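Local coordinates for protein SAM-dependent methyltransferase (Pyrococcus horikoshii, PDB 1WZN) that probably transfers a methyl group from S-adenosylmethionine to an unspecified acceptor, and binds the product S-adenosylhomocysteine in a Rossmann-like domain, at residues 40-49 with 100-111; 125-135 with 215-223. All coordinates share one frame; numbering follows the deposited sequence.

Contact 1. Residues 40-49 with 100-111; sequences REVRRVLDLA and IAFKNEFDAVTM. With SAH (S-adenosyl-L-homocysteine), chain F.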
loop_
_atom_site.group_PDB
_atom_site.type_symbol
_atom_site.label_atom_id
_atom_site.label_comp_id
_atom_site.label_asym_id
_atom_site.label_seq_id
_atom_site.Cartn_x
_atom_site.Cartn_y
_atom_site.Cartn_z
ATOM N N ARG A 40 -13.899 -47.232 7.115
ATOM C CA ARG A 40 -15.191 -47.829 7.418
ATOM C C ARG A 40 -16.208 -47.086 6.583
ATOM O O ARG A 40 -15.926 -45.987 6.098
ATOM C CB ARG A 40 -15.535 -47.686 8.911
ATOM C CG ARG A 40 -15.731 -46.249 9.405
ATOM C CD ARG A 40 -16.140 -46.207 10.879
ATOM N NE ARG A 40 -17.325 -47.027 11.134
ATOM C CZ ARG A 40 -17.303 -48.247 11.672
ATOM N NH1 ARG A 40 -16.154 -48.803 12.035
ATOM N NH2 ARG A 40 -18.435 -48.924 11.827
ATOM N N GLU A 41 -17.381 -47.685 6.398
ATOM C CA GLU A 41 -18.434 -47.037 5.634
ATOM C C GLU A 41 -18.933 -45.882 6.493
ATOM O O GLU A 41 -19.123 -46.038 7.700
ATOM C CB GLU A 41 -19.577 -48.015 5.349
ATOM C CG GLU A 41 -20.777 -47.364 4.670
ATOM C CD GLU A 41 -21.843 -48.367 4.266
ATOM O OE1 GLU A 41 -22.186 -49.245 5.091
ATOM O OE2 GLU A 41 -22.349 -48.268 3.128
ATOM N N VAL A 42 -19.131 -44.721 5.881
ATOM C CA VAL A 42 -19.594 -43.564 6.635
ATOM C C VAL A 42 -21.082 -43.344 6.424
ATOM O O VAL A 42 -21.529 -43.106 5.304
ATOM C CB VAL A 42 -18.819 -42.285 6.229
ATOM C CG1 VAL A 42 -19.429 -41.063 6.912
ATOM C CG2 VAL A 42 -17.355 -42.427 6.617
ATOM N N ARG A 43 -21.837 -43.428 7.516
ATOM C CA ARG A 43 -23.284 -43.243 7.488
ATOM C C ARG A 43 -23.755 -42.200 8.496
ATOM O O ARG A 43 -24.556 -41.332 8.162
ATOM C CB ARG A 43 -23.991 -44.569 7.793
ATOM C CG ARG A 43 -23.789 -45.658 6.748
ATOM C CD ARG A 43 -24.346 -46.982 7.255
ATOM N NE ARG A 43 -24.228 -48.056 6.273
ATOM C CZ ARG A 43 -24.929 -48.121 5.144
ATOM N NH1 ARG A 43 -25.803 -47.167 4.846
ATOM N NH2 ARG A 43 -24.762 -49.144 4.314
ATOM N N ARG A 44 -23.261 -42.298 9.729
ATOM C CA ARG A 44 -23.649 -41.387 10.804
ATOM C C ARG A 44 -22.538 -40.368 11.070
ATOM O O ARG A 44 -21.397 -40.730 11.373
ATOM C CB ARG A 44 -23.966 -42.197 12.069
ATOM C CG ARG A 44 -24.608 -41.411 13.221
ATOM C CD ARG A 44 -25.128 -42.397 14.274
ATOM N NE ARG A 44 -25.270 -41.837 15.622
ATOM C CZ ARG A 44 -26.287 -41.087 16.040
ATOM N NH1 ARG A 44 -27.282 -40.778 15.217
ATOM N NH2 ARG A 44 -26.325 -40.667 17.302
ATOM N N VAL A 45 -22.896 -39.093 10.960
ATOM C CA VAL A 45 -21.947 -37.990 11.122
ATOM C C VAL A 45 -22.348 -37.024 12.227
ATOM O O VAL A 45 -23.514 -36.678 12.356
ATOM C CB VAL A 45 -21.850 -37.175 9.815
ATOM C CG1 VAL A 45 -20.812 -36.070 9.949
ATOM C CG2 VAL A 45 -21.506 -38.096 8.649
ATOM N N LEU A 46 -21.368 -36.593 13.016
ATOM C CA LEU A 46 -21.592 -35.625 14.083
ATOM C C LEU A 46 -20.980 -34.331 13.554
ATOM O O LEU A 46 -19.778 -34.284 13.297
ATOM C CB LEU A 46 -20.857 -36.036 15.366
ATOM C CG LEU A 46 -20.819 -34.993 16.495
ATOM C CD1 LEU A 46 -22.225 -34.681 16.965
ATOM C CD2 LEU A 46 -19.982 -35.514 17.661
ATOM N N ASP A 47 -21.796 -33.298 13.372
ATOM C CA ASP A 47 -21.283 -32.025 12.873
ATOM C C ASP A 47 -21.216 -31.039 14.044
ATOM O O ASP A 47 -22.235 -30.512 14.483
ATOM C CB ASP A 47 -22.190 -31.490 11.753
ATOM C CG ASP A 47 -21.631 -30.235 11.105
ATOM O OD1 ASP A 47 -20.387 -30.124 11.028
ATOM O OD2 ASP A 47 -22.425 -29.372 10.671
ATOM N N LEU A 48 -20.001 -30.809 14.543
ATOM C CA LEU A 48 -19.753 -29.929 15.688
ATOM C C LEU A 48 -19.752 -28.442 15.324
ATOM O O LEU A 48 -19.189 -28.054 14.306
ATOM C CB LEU A 48 -18.410 -30.308 16.331
ATOM C CG LEU A 48 -18.267 -31.770 16.809
ATOM C CD1 LEU A 48 -16.814 -32.044 17.201
ATOM C CD2 LEU A 48 -19.176 -32.025 17.999
ATOM N N ALA A 49 -20.350 -27.625 16.192
ATOM C CA ALA A 49 -20.480 -26.179 15.979
ATOM C C ALA A 49 -21.122 -26.005 14.609
ATOM O O ALA A 49 -20.614 -25.289 13.745
ATOM C CB ALA A 49 -19.109 -25.494 16.036
ATOM N N ILE A 100 -18.743 -32.714 24.877
ATOM C CA ILE A 100 -19.428 -33.866 24.308
ATOM C C ILE A 100 -18.969 -35.121 25.040
ATOM O O ILE A 100 -17.854 -35.170 25.568
ATOM C CB ILE A 100 -19.158 -34.034 22.793
ATOM C CG1 ILE A 100 -17.660 -34.227 22.529
ATOM C CG2 ILE A 100 -19.711 -32.828 22.033
ATOM C CD1 ILE A 100 -17.335 -34.517 21.066
ATOM N N ALA A 101 -19.831 -36.132 25.075
ATOM C CA ALA A 101 -19.499 -37.374 25.762
ATOM C C ALA A 101 -19.867 -38.605 24.942
ATOM O O ALA A 101 -20.096 -39.687 25.493
ATOM C CB ALA A 101 -20.200 -37.416 27.118
ATOM N N PHE A 102 -19.920 -38.443 23.625
ATOM C CA PHE A 102 -20.251 -39.552 22.744
ATOM C C PHE A 102 -19.125 -40.570 22.809
ATOM O O PHE A 102 -17.951 -40.206 22.892
ATOM C CB PHE A 102 -20.431 -39.044 21.316
ATOM C CG PHE A 102 -21.523 -38.027 21.183
ATOM C CD1 PHE A 102 -22.854 -38.391 21.378
ATOM C CD2 PHE A 102 -21.225 -36.705 20.887
ATOM C CE1 PHE A 102 -23.873 -37.446 21.279
ATOM C CE2 PHE A 102 -22.229 -35.754 20.788
ATOM C CZ PHE A 102 -23.562 -36.124 20.983
ATOM N N LYS A 103 -19.479 -41.848 22.763
ATOM C CA LYS A 103 -18.473 -42.893 22.846
ATOM C C LYS A 103 -18.490 -43.841 21.660
ATOM O O LYS A 103 -19.387 -44.685 21.538
ATOM C CB LYS A 103 -18.659 -43.696 24.139
ATOM C CG LYS A 103 -18.689 -42.839 25.392
ATOM C CD LYS A 103 -17.346 -42.164 25.640
ATOM C CE LYS A 103 -17.463 -41.101 26.724
ATOM N NZ LYS A 103 -18.193 -41.615 27.920
ATOM N N ASN A 104 -17.495 -43.687 20.791
ATOM C CA ASN A 104 -17.336 -44.533 19.615
ATOM C C ASN A 104 -18.669 -44.825 18.932
ATOM O O ASN A 104 -19.045 -45.985 18.740
ATOM C CB ASN A 104 -16.645 -45.829 20.047
ATOM C CG ASN A 104 -15.532 -45.574 21.060
ATOM O OD1 ASN A 104 -15.719 -45.728 22.273
ATOM N ND2 ASN A 104 -14.371 -45.145 20.563
ATOM N N GLU A 105 -19.380 -43.770 18.545
ATOM C CA GLU A 105 -20.674 -43.969 17.913
ATOM C C GLU A 105 -20.911 -43.221 16.606
ATOM O O GLU A 105 -22.008 -43.272 16.055
ATOM C CB GLU A 105 -21.782 -43.650 18.917
ATOM C CG GLU A 105 -21.833 -42.210 19.380
ATOM C CD GLU A 105 -22.847 -42.020 20.495
ATOM O OE1 GLU A 105 -22.497 -42.247 21.678
ATOM O OE2 GLU A 105 -24.002 -41.664 20.184
ATOM N N PHE A 106 -19.888 -42.534 16.105
ATOM C CA PHE A 106 -20.012 -41.811 14.841
ATOM C C PHE A 106 -18.969 -42.299 13.849
ATOM O O PHE A 106 -17.827 -42.585 14.227
ATOM C CB PHE A 106 -19.851 -40.304 15.069
ATOM C CG PHE A 106 -21.035 -39.670 15.729
ATOM C CD1 PHE A 106 -22.203 -39.427 15.006
ATOM C CD2 PHE A 106 -21.004 -39.349 17.080
ATOM C CE1 PHE A 106 -23.323 -38.877 15.623
ATOM C CE2 PHE A 106 -22.123 -38.797 17.709
ATOM C CZ PHE A 106 -23.285 -38.561 16.976
ATOM N N ASP A 107 -19.366 -42.418 12.584
ATOM C CA ASP A 107 -18.447 -42.858 11.541
ATOM C C ASP A 107 -17.534 -41.705 11.159
ATOM O O ASP A 107 -16.418 -41.909 10.683
ATOM C CB ASP A 107 -19.208 -43.313 10.298
ATOM C CG ASP A 107 -20.155 -44.456 10.583
ATOM O OD1 ASP A 107 -19.719 -45.432 11.224
ATOM O OD2 ASP A 107 -21.321 -44.373 10.158
ATOM N N ALA A 108 -18.030 -40.488 11.351
ATOM C CA ALA A 108 -17.248 -39.296 11.045
ATOM C C ALA A 108 -17.702 -38.138 11.915
ATOM O O ALA A 108 -18.856 -38.078 12.347
ATOM C CB ALA A 108 -17.393 -38.927 9.572
ATOM N N VAL A 109 -16.777 -37.224 12.174
ATOM C CA VAL A 109 -17.067 -36.039 12.964
ATOM C C VAL A 109 -16.522 -34.890 12.133
ATOM O O VAL A 109 -15.405 -34.974 11.620
ATOM C CB VAL A 109 -16.335 -36.060 14.320
ATOM C CG1 VAL A 109 -16.592 -34.753 15.070
ATOM C CG2 VAL A 109 -16.814 -37.252 15.160
ATOM N N THR A 110 -17.312 -33.835 11.983
ATOM C CA THR A 110 -16.888 -32.683 11.200
ATOM C C THR A 110 -17.008 -31.384 11.988
ATOM O O THR A 110 -17.778 -31.278 12.942
ATOM C CB THR A 110 -17.743 -32.524 9.912
ATOM O OG1 THR A 110 -19.128 -32.403 10.269
ATOM C CG2 THR A 110 -17.572 -33.725 8.989
ATOM N N MET A 111 -16.213 -30.401 11.587
ATOM C CA MET A 111 -16.255 -29.073 12.180
ATOM C C MET A 111 -15.915 -28.192 11.003
ATOM O O MET A 111 -14.754 -28.098 10.606
ATOM C CB MET A 111 -15.227 -28.898 13.291
ATOM C CG MET A 111 -15.256 -27.486 13.863
ATOM S SD MET A 111 -14.358 -27.314 15.409
ATOM C CE MET A 111 -15.619 -27.837 16.548
HETATM N N SAH F . -20.333 -25.002 10.842
HETATM C CA SAH F . -21.194 -23.804 10.453
HETATM C CB SAH F . -21.029 -22.563 11.286
HETATM C CG SAH F . -19.697 -21.836 11.368
HETATM S SD SAH F . -19.948 -20.446 12.562
HETATM C C SAH F . -20.885 -23.522 8.914
HETATM O O SAH F . -20.070 -24.237 8.303
HETATM O OXT SAH F . -21.539 -22.540 8.383
HETATM C "C5'" SAH F . -19.123 -20.968 14.016
HETATM C "C4'" SAH F . -20.122 -21.743 15.007
HETATM O "O4'" SAH F . -19.281 -22.048 16.125
HETATM C "C3'" SAH F . -21.246 -20.921 15.593
HETATM O "O3'" SAH F . -22.512 -21.468 15.222
HETATM C "C2'" SAH F . -20.941 -20.953 17.147
HETATM O "O2'" SAH F . -22.124 -20.909 17.934
HETATM C "C1'" SAH F . -20.144 -22.238 17.287
HETATM N N9 SAH F . -19.368 -22.382 18.374
HETATM C C8 SAH F . -18.309 -21.644 18.884
HETATM N N7 SAH F . -17.790 -22.100 19.977
HETATM C C5 SAH F . -18.553 -23.265 20.265
HETATM C C6 SAH F . -18.464 -24.211 21.342
HETATM N N6 SAH F . -17.565 -24.130 22.333
HETATM N N1 SAH F . -19.387 -25.235 21.290
HETATM C C2 SAH F . -20.318 -25.353 20.300
HETATM N N3 SAH F . -20.432 -24.465 19.250
HETATM C C4 SAH F . -19.523 -23.452 19.298
#
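Two neighbouring parallel strands of the Rossmann-like methyltransferase sheet, 44-48 and 108-111, pair here beside the S-adenosylhomocysteine site. Leu46 is bonded through both its backbone N, to Ala108 O, and its backbone O, to Thr110 N, and Leu48 N to Thr110 O. On one face Thr110 OG1 donates to Asp47 OD1 (2.7 Å) from above the carboxylate plane, while Asp47 OD2 is held by Thr56. On the other, Leu46 CB sits over the centre of the Phe106 ring, 3.5 Å from its centroid, and the Arg44 guanidinium, salt-bridged to Glu65, lies nearly parallel to that ring (11° between planes). At the N-terminal ends of both strands Asp107 OD2 accepts Arg43 N and Arg44 N, both at 2.9 Å, from opposite faces of the carboxylate, while its OD1 forms a salt bridge with NE of Arg40, whose NH1 is hydrogen-bonded to Pro137 O. An alanine in place of Asp107 is likely to leave both amides without this acceptor and deprive Arg40 of its carboxylate mate. Past the end of strand 44-48, Ala49 O accepts a hydrogen bond from the ligand atom N at 2.9 Å, the strand-end placing of the cofactor typical of class I SAM-dependent methyltransferases.

Contact 2. Residues 125-135 with 215-223; sequences RKLFSKVAEAL and VRLLAEKYF
Helix 125-134 and the short helical piece 215-219 run with their axes 52° apart and no nearer than 10.4 Å, and the turn that follows the second, 220-223, reaches back against the first. No hydrogen bond joins the two segments; side-chain packing holds them. Tyr222 lays one ring face along the backbone of helix 125-134, over Arg125 O, Phe128 C and Ser129 N, and Lys221 CB covers the opposite face. Tyr222 CD2 meets Phe128 CB at 3.5 Å and Tyr222 CE1 meets Ser129 CB at 3.6 Å, while the hydroxyl end passes beside Arg125 CB. With CG swung to the side away from the carbonyl carbon (chi1 -68°), Phe128 reaches across to the other helix: CD2 and CE2 border Leu218 and Ala219, with Leu218 O in line with the ring edge, and CZ touches Val215 CG1 at 4.0 Å. Phe223 packs nearer the C-terminal end of helix 125-134, its ring edge against Val131 CG1 (3.9 Å from CZ) and Leu135 CD1 (3.8 Å from CE1). At the outer margin the extended Arg125 brings NE to 3.5 Å from Leu218 CD2, and Lys221 CE rests over one face of the guanidinium. The two cationic ends, Arg125 NH2 and Lys221 NZ, are 4.3 Å apart, which is probably mildly unfavourable. Arg125 NE and Leu218 O are buried here without a polar partner in the model. On the side toward the sheet Val131 packs on Val109 and Phe141, and Val215 on Phe145, so both helices rest on the central sheet, with Ala219 also against Val226 of strand 225-230; on the outer side Leu217 of the second subunit packs on Arg125 and Leu218.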
loop_
_atom_site.group_PDB
_atom_site.type_symbol
_atom_site.label_atom_id
_atom_site.label_comp_id
_atom_site.label_asym_id
_atom_site.label_seq_id
_atom_site.Cartn_x
_atom_site.Cartn_y
_atom_site.Cartn_z
ATOM N N ARG A 125 -6.681 -29.308 22.159
ATOM C CA ARG A 125 -6.268 -30.672 22.487
ATOM C C ARG A 125 -7.446 -31.403 23.119
ATOM O O ARG A 125 -7.672 -32.585 22.850
ATOM C CB ARG A 125 -5.095 -30.684 23.473
ATOM C CG ARG A 125 -3.772 -30.181 22.915
ATOM C CD ARG A 125 -2.634 -30.539 23.860
ATOM N NE ARG A 125 -1.328 -30.163 23.324
ATOM C CZ ARG A 125 -0.171 -30.643 23.771
ATOM N NH1 ARG A 125 -0.154 -31.522 24.763
ATOM N NH2 ARG A 125 0.971 -30.241 23.231
ATOM N N LYS A 126 -8.192 -30.695 23.960
ATOM C CA LYS A 126 -9.348 -31.284 24.627
ATOM C C LYS A 126 -10.389 -31.679 23.586
ATOM O O LYS A 126 -11.011 -32.736 23.684
ATOM C CB LYS A 126 -9.965 -30.293 25.616
ATOM C CG LYS A 126 -11.180 -30.849 26.353
ATOM C CD LYS A 126 -11.721 -29.871 27.388
ATOM C CE LYS A 126 -12.842 -30.502 28.202
ATOM N NZ LYS A 126 -13.393 -29.568 29.233
ATOM N N LEU A 127 -10.581 -30.812 22.598
ATOM C CA LEU A 127 -11.537 -31.075 21.524
ATOM C C LEU A 127 -11.154 -32.323 20.734
ATOM O O LEU A 127 -11.981 -33.210 20.523
ATOM C CB LEU A 127 -11.607 -29.878 20.564
ATOM C CG LEU A 127 -12.476 -30.073 19.310
ATOM C CD1 LEU A 127 -13.923 -30.332 19.719
ATOM C CD2 LEU A 127 -12.386 -28.836 18.424
ATOM N N PHE A 128 -9.905 -32.383 20.283
ATOM C CA PHE A 128 -9.432 -33.521 19.507
ATOM C C PHE A 128 -9.566 -34.812 20.306
ATOM O O PHE A 128 -9.876 -35.865 19.750
ATOM C CB PHE A 128 -7.967 -33.337 19.088
ATOM C CG PHE A 128 -7.739 -32.233 18.080
ATOM C CD1 PHE A 128 -8.778 -31.748 17.295
ATOM C CD2 PHE A 128 -6.465 -31.706 17.895
ATOM C CE1 PHE A 128 -8.550 -30.754 16.338
ATOM C CE2 PHE A 128 -6.229 -30.718 16.946
ATOM C CZ PHE A 128 -7.273 -30.241 16.166
ATOM N N SER A 129 -9.318 -34.729 21.608
ATOM C CA SER A 129 -9.423 -35.900 22.471
ATOM C C SER A 129 -10.874 -36.389 22.521
ATOM O O SER A 129 -11.133 -37.593 22.429
ATOM C CB SER A 129 -8.946 -35.562 23.884
ATOM O OG SER A 129 -8.897 -36.733 24.679
ATOM N N LYS A 130 -11.813 -35.457 22.669
ATOM C CA LYS A 130 -13.233 -35.804 22.720
ATOM C C LYS A 130 -13.722 -36.340 21.375
ATOM O O LYS A 130 -14.579 -37.226 21.327
ATOM C CB LYS A 130 -14.077 -34.587 23.118
ATOM C CG LYS A 130 -13.698 -33.952 24.446
ATOM C CD LYS A 130 -13.995 -34.873 25.612
ATOM C CE LYS A 130 -14.589 -34.108 26.785
ATOM N NZ LYS A 130 -15.553 -34.944 27.551
ATOM N N VAL A 131 -13.183 -35.798 20.286
ATOM C CA VAL A 131 -13.559 -36.236 18.946
ATOM C C VAL A 131 -13.093 -37.676 18.730
ATOM O O VAL A 131 -13.842 -38.513 18.220
ATOM C CB VAL A 131 -12.937 -35.318 17.853
ATOM C CG1 VAL A 131 -13.078 -35.963 16.484
ATOM C CG2 VAL A 131 -13.641 -33.957 17.863
ATOM N N ALA A 132 -11.856 -37.964 19.125
ATOM C CA ALA A 132 -11.325 -39.314 18.986
ATOM C C ALA A 132 -12.215 -40.299 19.755
ATOM O O ALA A 132 -12.503 -41.391 19.267
ATOM C CB ALA A 132 -9.899 -39.379 19.512
ATOM N N GLU A 133 -12.657 -39.904 20.946
ATOM C CA GLU A 133 -13.509 -40.770 21.759
ATOM C C GLU A 133 -14.893 -40.976 21.139
ATOM O O GLU A 133 -15.548 -41.984 21.396
ATOM C CB GLU A 133 -13.659 -40.202 23.174
ATOM C CG GLU A 133 -12.342 -40.048 23.921
ATOM C CD GLU A 133 -12.525 -39.698 25.386
ATOM O OE1 GLU A 133 -13.304 -38.768 25.695
ATOM O OE2 GLU A 133 -11.880 -40.352 26.234
ATOM N N ALA A 134 -15.334 -40.028 20.317
ATOM C CA ALA A 134 -16.647 -40.135 19.674
ATOM C C ALA A 134 -16.650 -41.007 18.417
ATOM O O ALA A 134 -17.705 -41.467 17.975
ATOM C CB ALA A 134 -17.168 -38.738 19.332
ATOM N N LEU A 135 -15.473 -41.249 17.851
ATOM C CA LEU A 135 -15.356 -42.020 16.616
ATOM C C LEU A 135 -15.314 -43.541 16.697
ATOM O O LEU A 135 -14.736 -44.116 17.620
ATOM C CB LEU A 135 -14.109 -41.573 15.848
ATOM C CG LEU A 135 -14.128 -40.205 15.169
ATOM C CD1 LEU A 135 -12.710 -39.858 14.703
ATOM C CD2 LEU A 135 -15.086 -40.226 13.991
ATOM N N VAL A 215 -1.526 -27.709 13.662
ATOM C CA VAL A 215 -2.726 -28.511 13.832
ATOM C C VAL A 215 -2.399 -29.996 13.709
ATOM O O VAL A 215 -2.898 -30.804 14.491
ATOM C CB VAL A 215 -3.804 -28.127 12.805
ATOM C CG1 VAL A 215 -5.082 -28.926 13.073
ATOM C CG2 VAL A 215 -4.100 -26.631 12.906
ATOM N N ARG A 216 -1.559 -30.356 12.742
ATOM C CA ARG A 216 -1.185 -31.757 12.569
ATOM C C ARG A 216 -0.478 -32.294 13.812
ATOM O O ARG A 216 -0.788 -33.391 14.284
ATOM C CB ARG A 216 -0.288 -31.944 11.338
ATOM C CG ARG A 216 0.271 -33.361 11.223
ATOM C CD ARG A 216 0.955 -33.638 9.890
ATOM N NE ARG A 216 2.119 -32.790 9.656
ATOM C CZ ARG A 216 3.186 -32.736 10.447
ATOM N NH1 ARG A 216 3.252 -33.482 11.541
ATOM N NH2 ARG A 216 4.191 -31.931 10.138
ATOM N N LEU A 217 0.464 -31.520 14.347
ATOM C CA LEU A 217 1.200 -31.924 15.544
ATOM C C LEU A 217 0.262 -32.101 16.732
ATOM O O LEU A 217 0.452 -32.993 17.561
ATOM C CB LEU A 217 2.264 -30.881 15.902
ATOM C CG LEU A 217 3.456 -30.720 14.960
ATOM C CD1 LEU A 217 4.281 -29.518 15.403
ATOM C CD2 LEU A 217 4.303 -31.992 14.966
ATOM N N LEU A 218 -0.746 -31.242 16.828
ATOM C CA LEU A 218 -1.692 -31.339 17.928
ATOM C C LEU A 218 -2.656 -32.506 17.716
ATOM O O LEU A 218 -3.069 -33.154 18.673
ATOM C CB LEU A 218 -2.470 -30.027 18.071
ATOM C CG LEU A 218 -1.631 -28.826 18.522
ATOM C CD1 LEU A 218 -2.398 -27.533 18.289
ATOM C CD2 LEU A 218 -1.267 -28.985 19.987
ATOM N N ALA A 219 -2.990 -32.779 16.459
ATOM C CA ALA A 219 -3.921 -33.856 16.111
ATOM C C ALA A 219 -3.316 -35.261 16.118
ATOM O O ALA A 219 -3.989 -36.225 16.489
ATOM C CB ALA A 219 -4.535 -33.579 14.750
ATOM N N GLU A 220 -2.058 -35.384 15.699
ATOM C CA GLU A 220 -1.405 -36.694 15.656
ATOM C C GLU A 220 -1.370 -37.358 17.025
ATOM O O GLU A 220 -1.163 -38.562 17.137
ATOM C CB GLU A 220 0.020 -36.575 15.103
ATOM C CG GLU A 220 0.078 -36.101 13.659
ATOM C CD GLU A 220 1.488 -36.086 13.094
ATOM O OE1 GLU A 220 2.423 -35.713 13.838
ATOM O OE2 GLU A 220 1.654 -36.432 11.904
ATOM N N LYS A 221 -1.582 -36.566 18.067
ATOM C CA LYS A 221 -1.577 -37.086 19.423
ATOM C C LYS A 221 -2.875 -37.840 19.738
ATOM O O LYS A 221 -2.946 -38.564 20.731
ATOM C CB LYS A 221 -1.408 -35.928 20.411
ATOM C CG LYS A 221 -0.232 -34.994 20.102
ATOM C CD LYS A 221 -0.173 -33.835 21.095
ATOM C CE LYS A 221 1.057 -32.958 20.869
ATOM N NZ LYS A 221 2.332 -33.723 21.020
ATOM N N TYR A 222 -3.886 -37.695 18.883
ATOM C CA TYR A 222 -5.187 -38.321 19.131
ATOM C C TYR A 222 -5.734 -39.236 18.037
ATOM O O TYR A 222 -6.689 -39.978 18.268
ATOM C CB TYR A 222 -6.207 -37.220 19.432
ATOM C CG TYR A 222 -5.791 -36.345 20.587
ATOM C CD1 TYR A 222 -5.915 -36.791 21.901
ATOM C CD2 TYR A 222 -5.210 -35.092 20.367
ATOM C CE1 TYR A 222 -5.472 -36.021 22.964
ATOM C CE2 TYR A 222 -4.762 -34.310 21.429
ATOM C CZ TYR A 222 -4.896 -34.782 22.725
ATOM O OH TYR A 222 -4.455 -34.023 23.785
ATOM N N PHE A 223 -5.146 -39.173 16.849
ATOM C CA PHE A 223 -5.577 -40.006 15.731
ATOM C C PHE A 223 -4.376 -40.799 15.242
ATOM O O PHE A 223 -3.249 -40.302 15.278
ATOM C CB PHE A 223 -6.104 -39.129 14.596
ATOM C CG PHE A 223 -7.218 -38.221 15.012
ATOM C CD1 PHE A 223 -8.533 -38.677 15.031
ATOM C CD2 PHE A 223 -6.952 -36.916 15.421
ATOM C CE1 PHE A 223 -9.568 -37.848 15.452
ATOM C CE2 PHE A 223 -7.985 -36.074 15.848
ATOM C CZ PHE A 223 -9.293 -36.543 15.863
#

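How the contacts relate
Contact 1 is the more buried of the two, pairing strands inside the central sheet, whereas contact 2 is partly buried and joins helices that cover that sheet, close to a second subunit. Their chemistry follows: contact 1 combines backbone hydrogen bonds with a buried carboxylate and hydroxyl, and contact 2 relies on aromatic and aliphatic packing. They share no segment, but strand 106-111 and helix 121-134 follow one another in the chain and meet directly. Leu135 CD2 packs on Val109 CG2, and the end of the helix probably accepts hydrogen bonds from the loop before the strand, Asn104 N to Glu133 O and Glu105 N to Ala134 O. Of the two, contact 1 alone bonds the ligand.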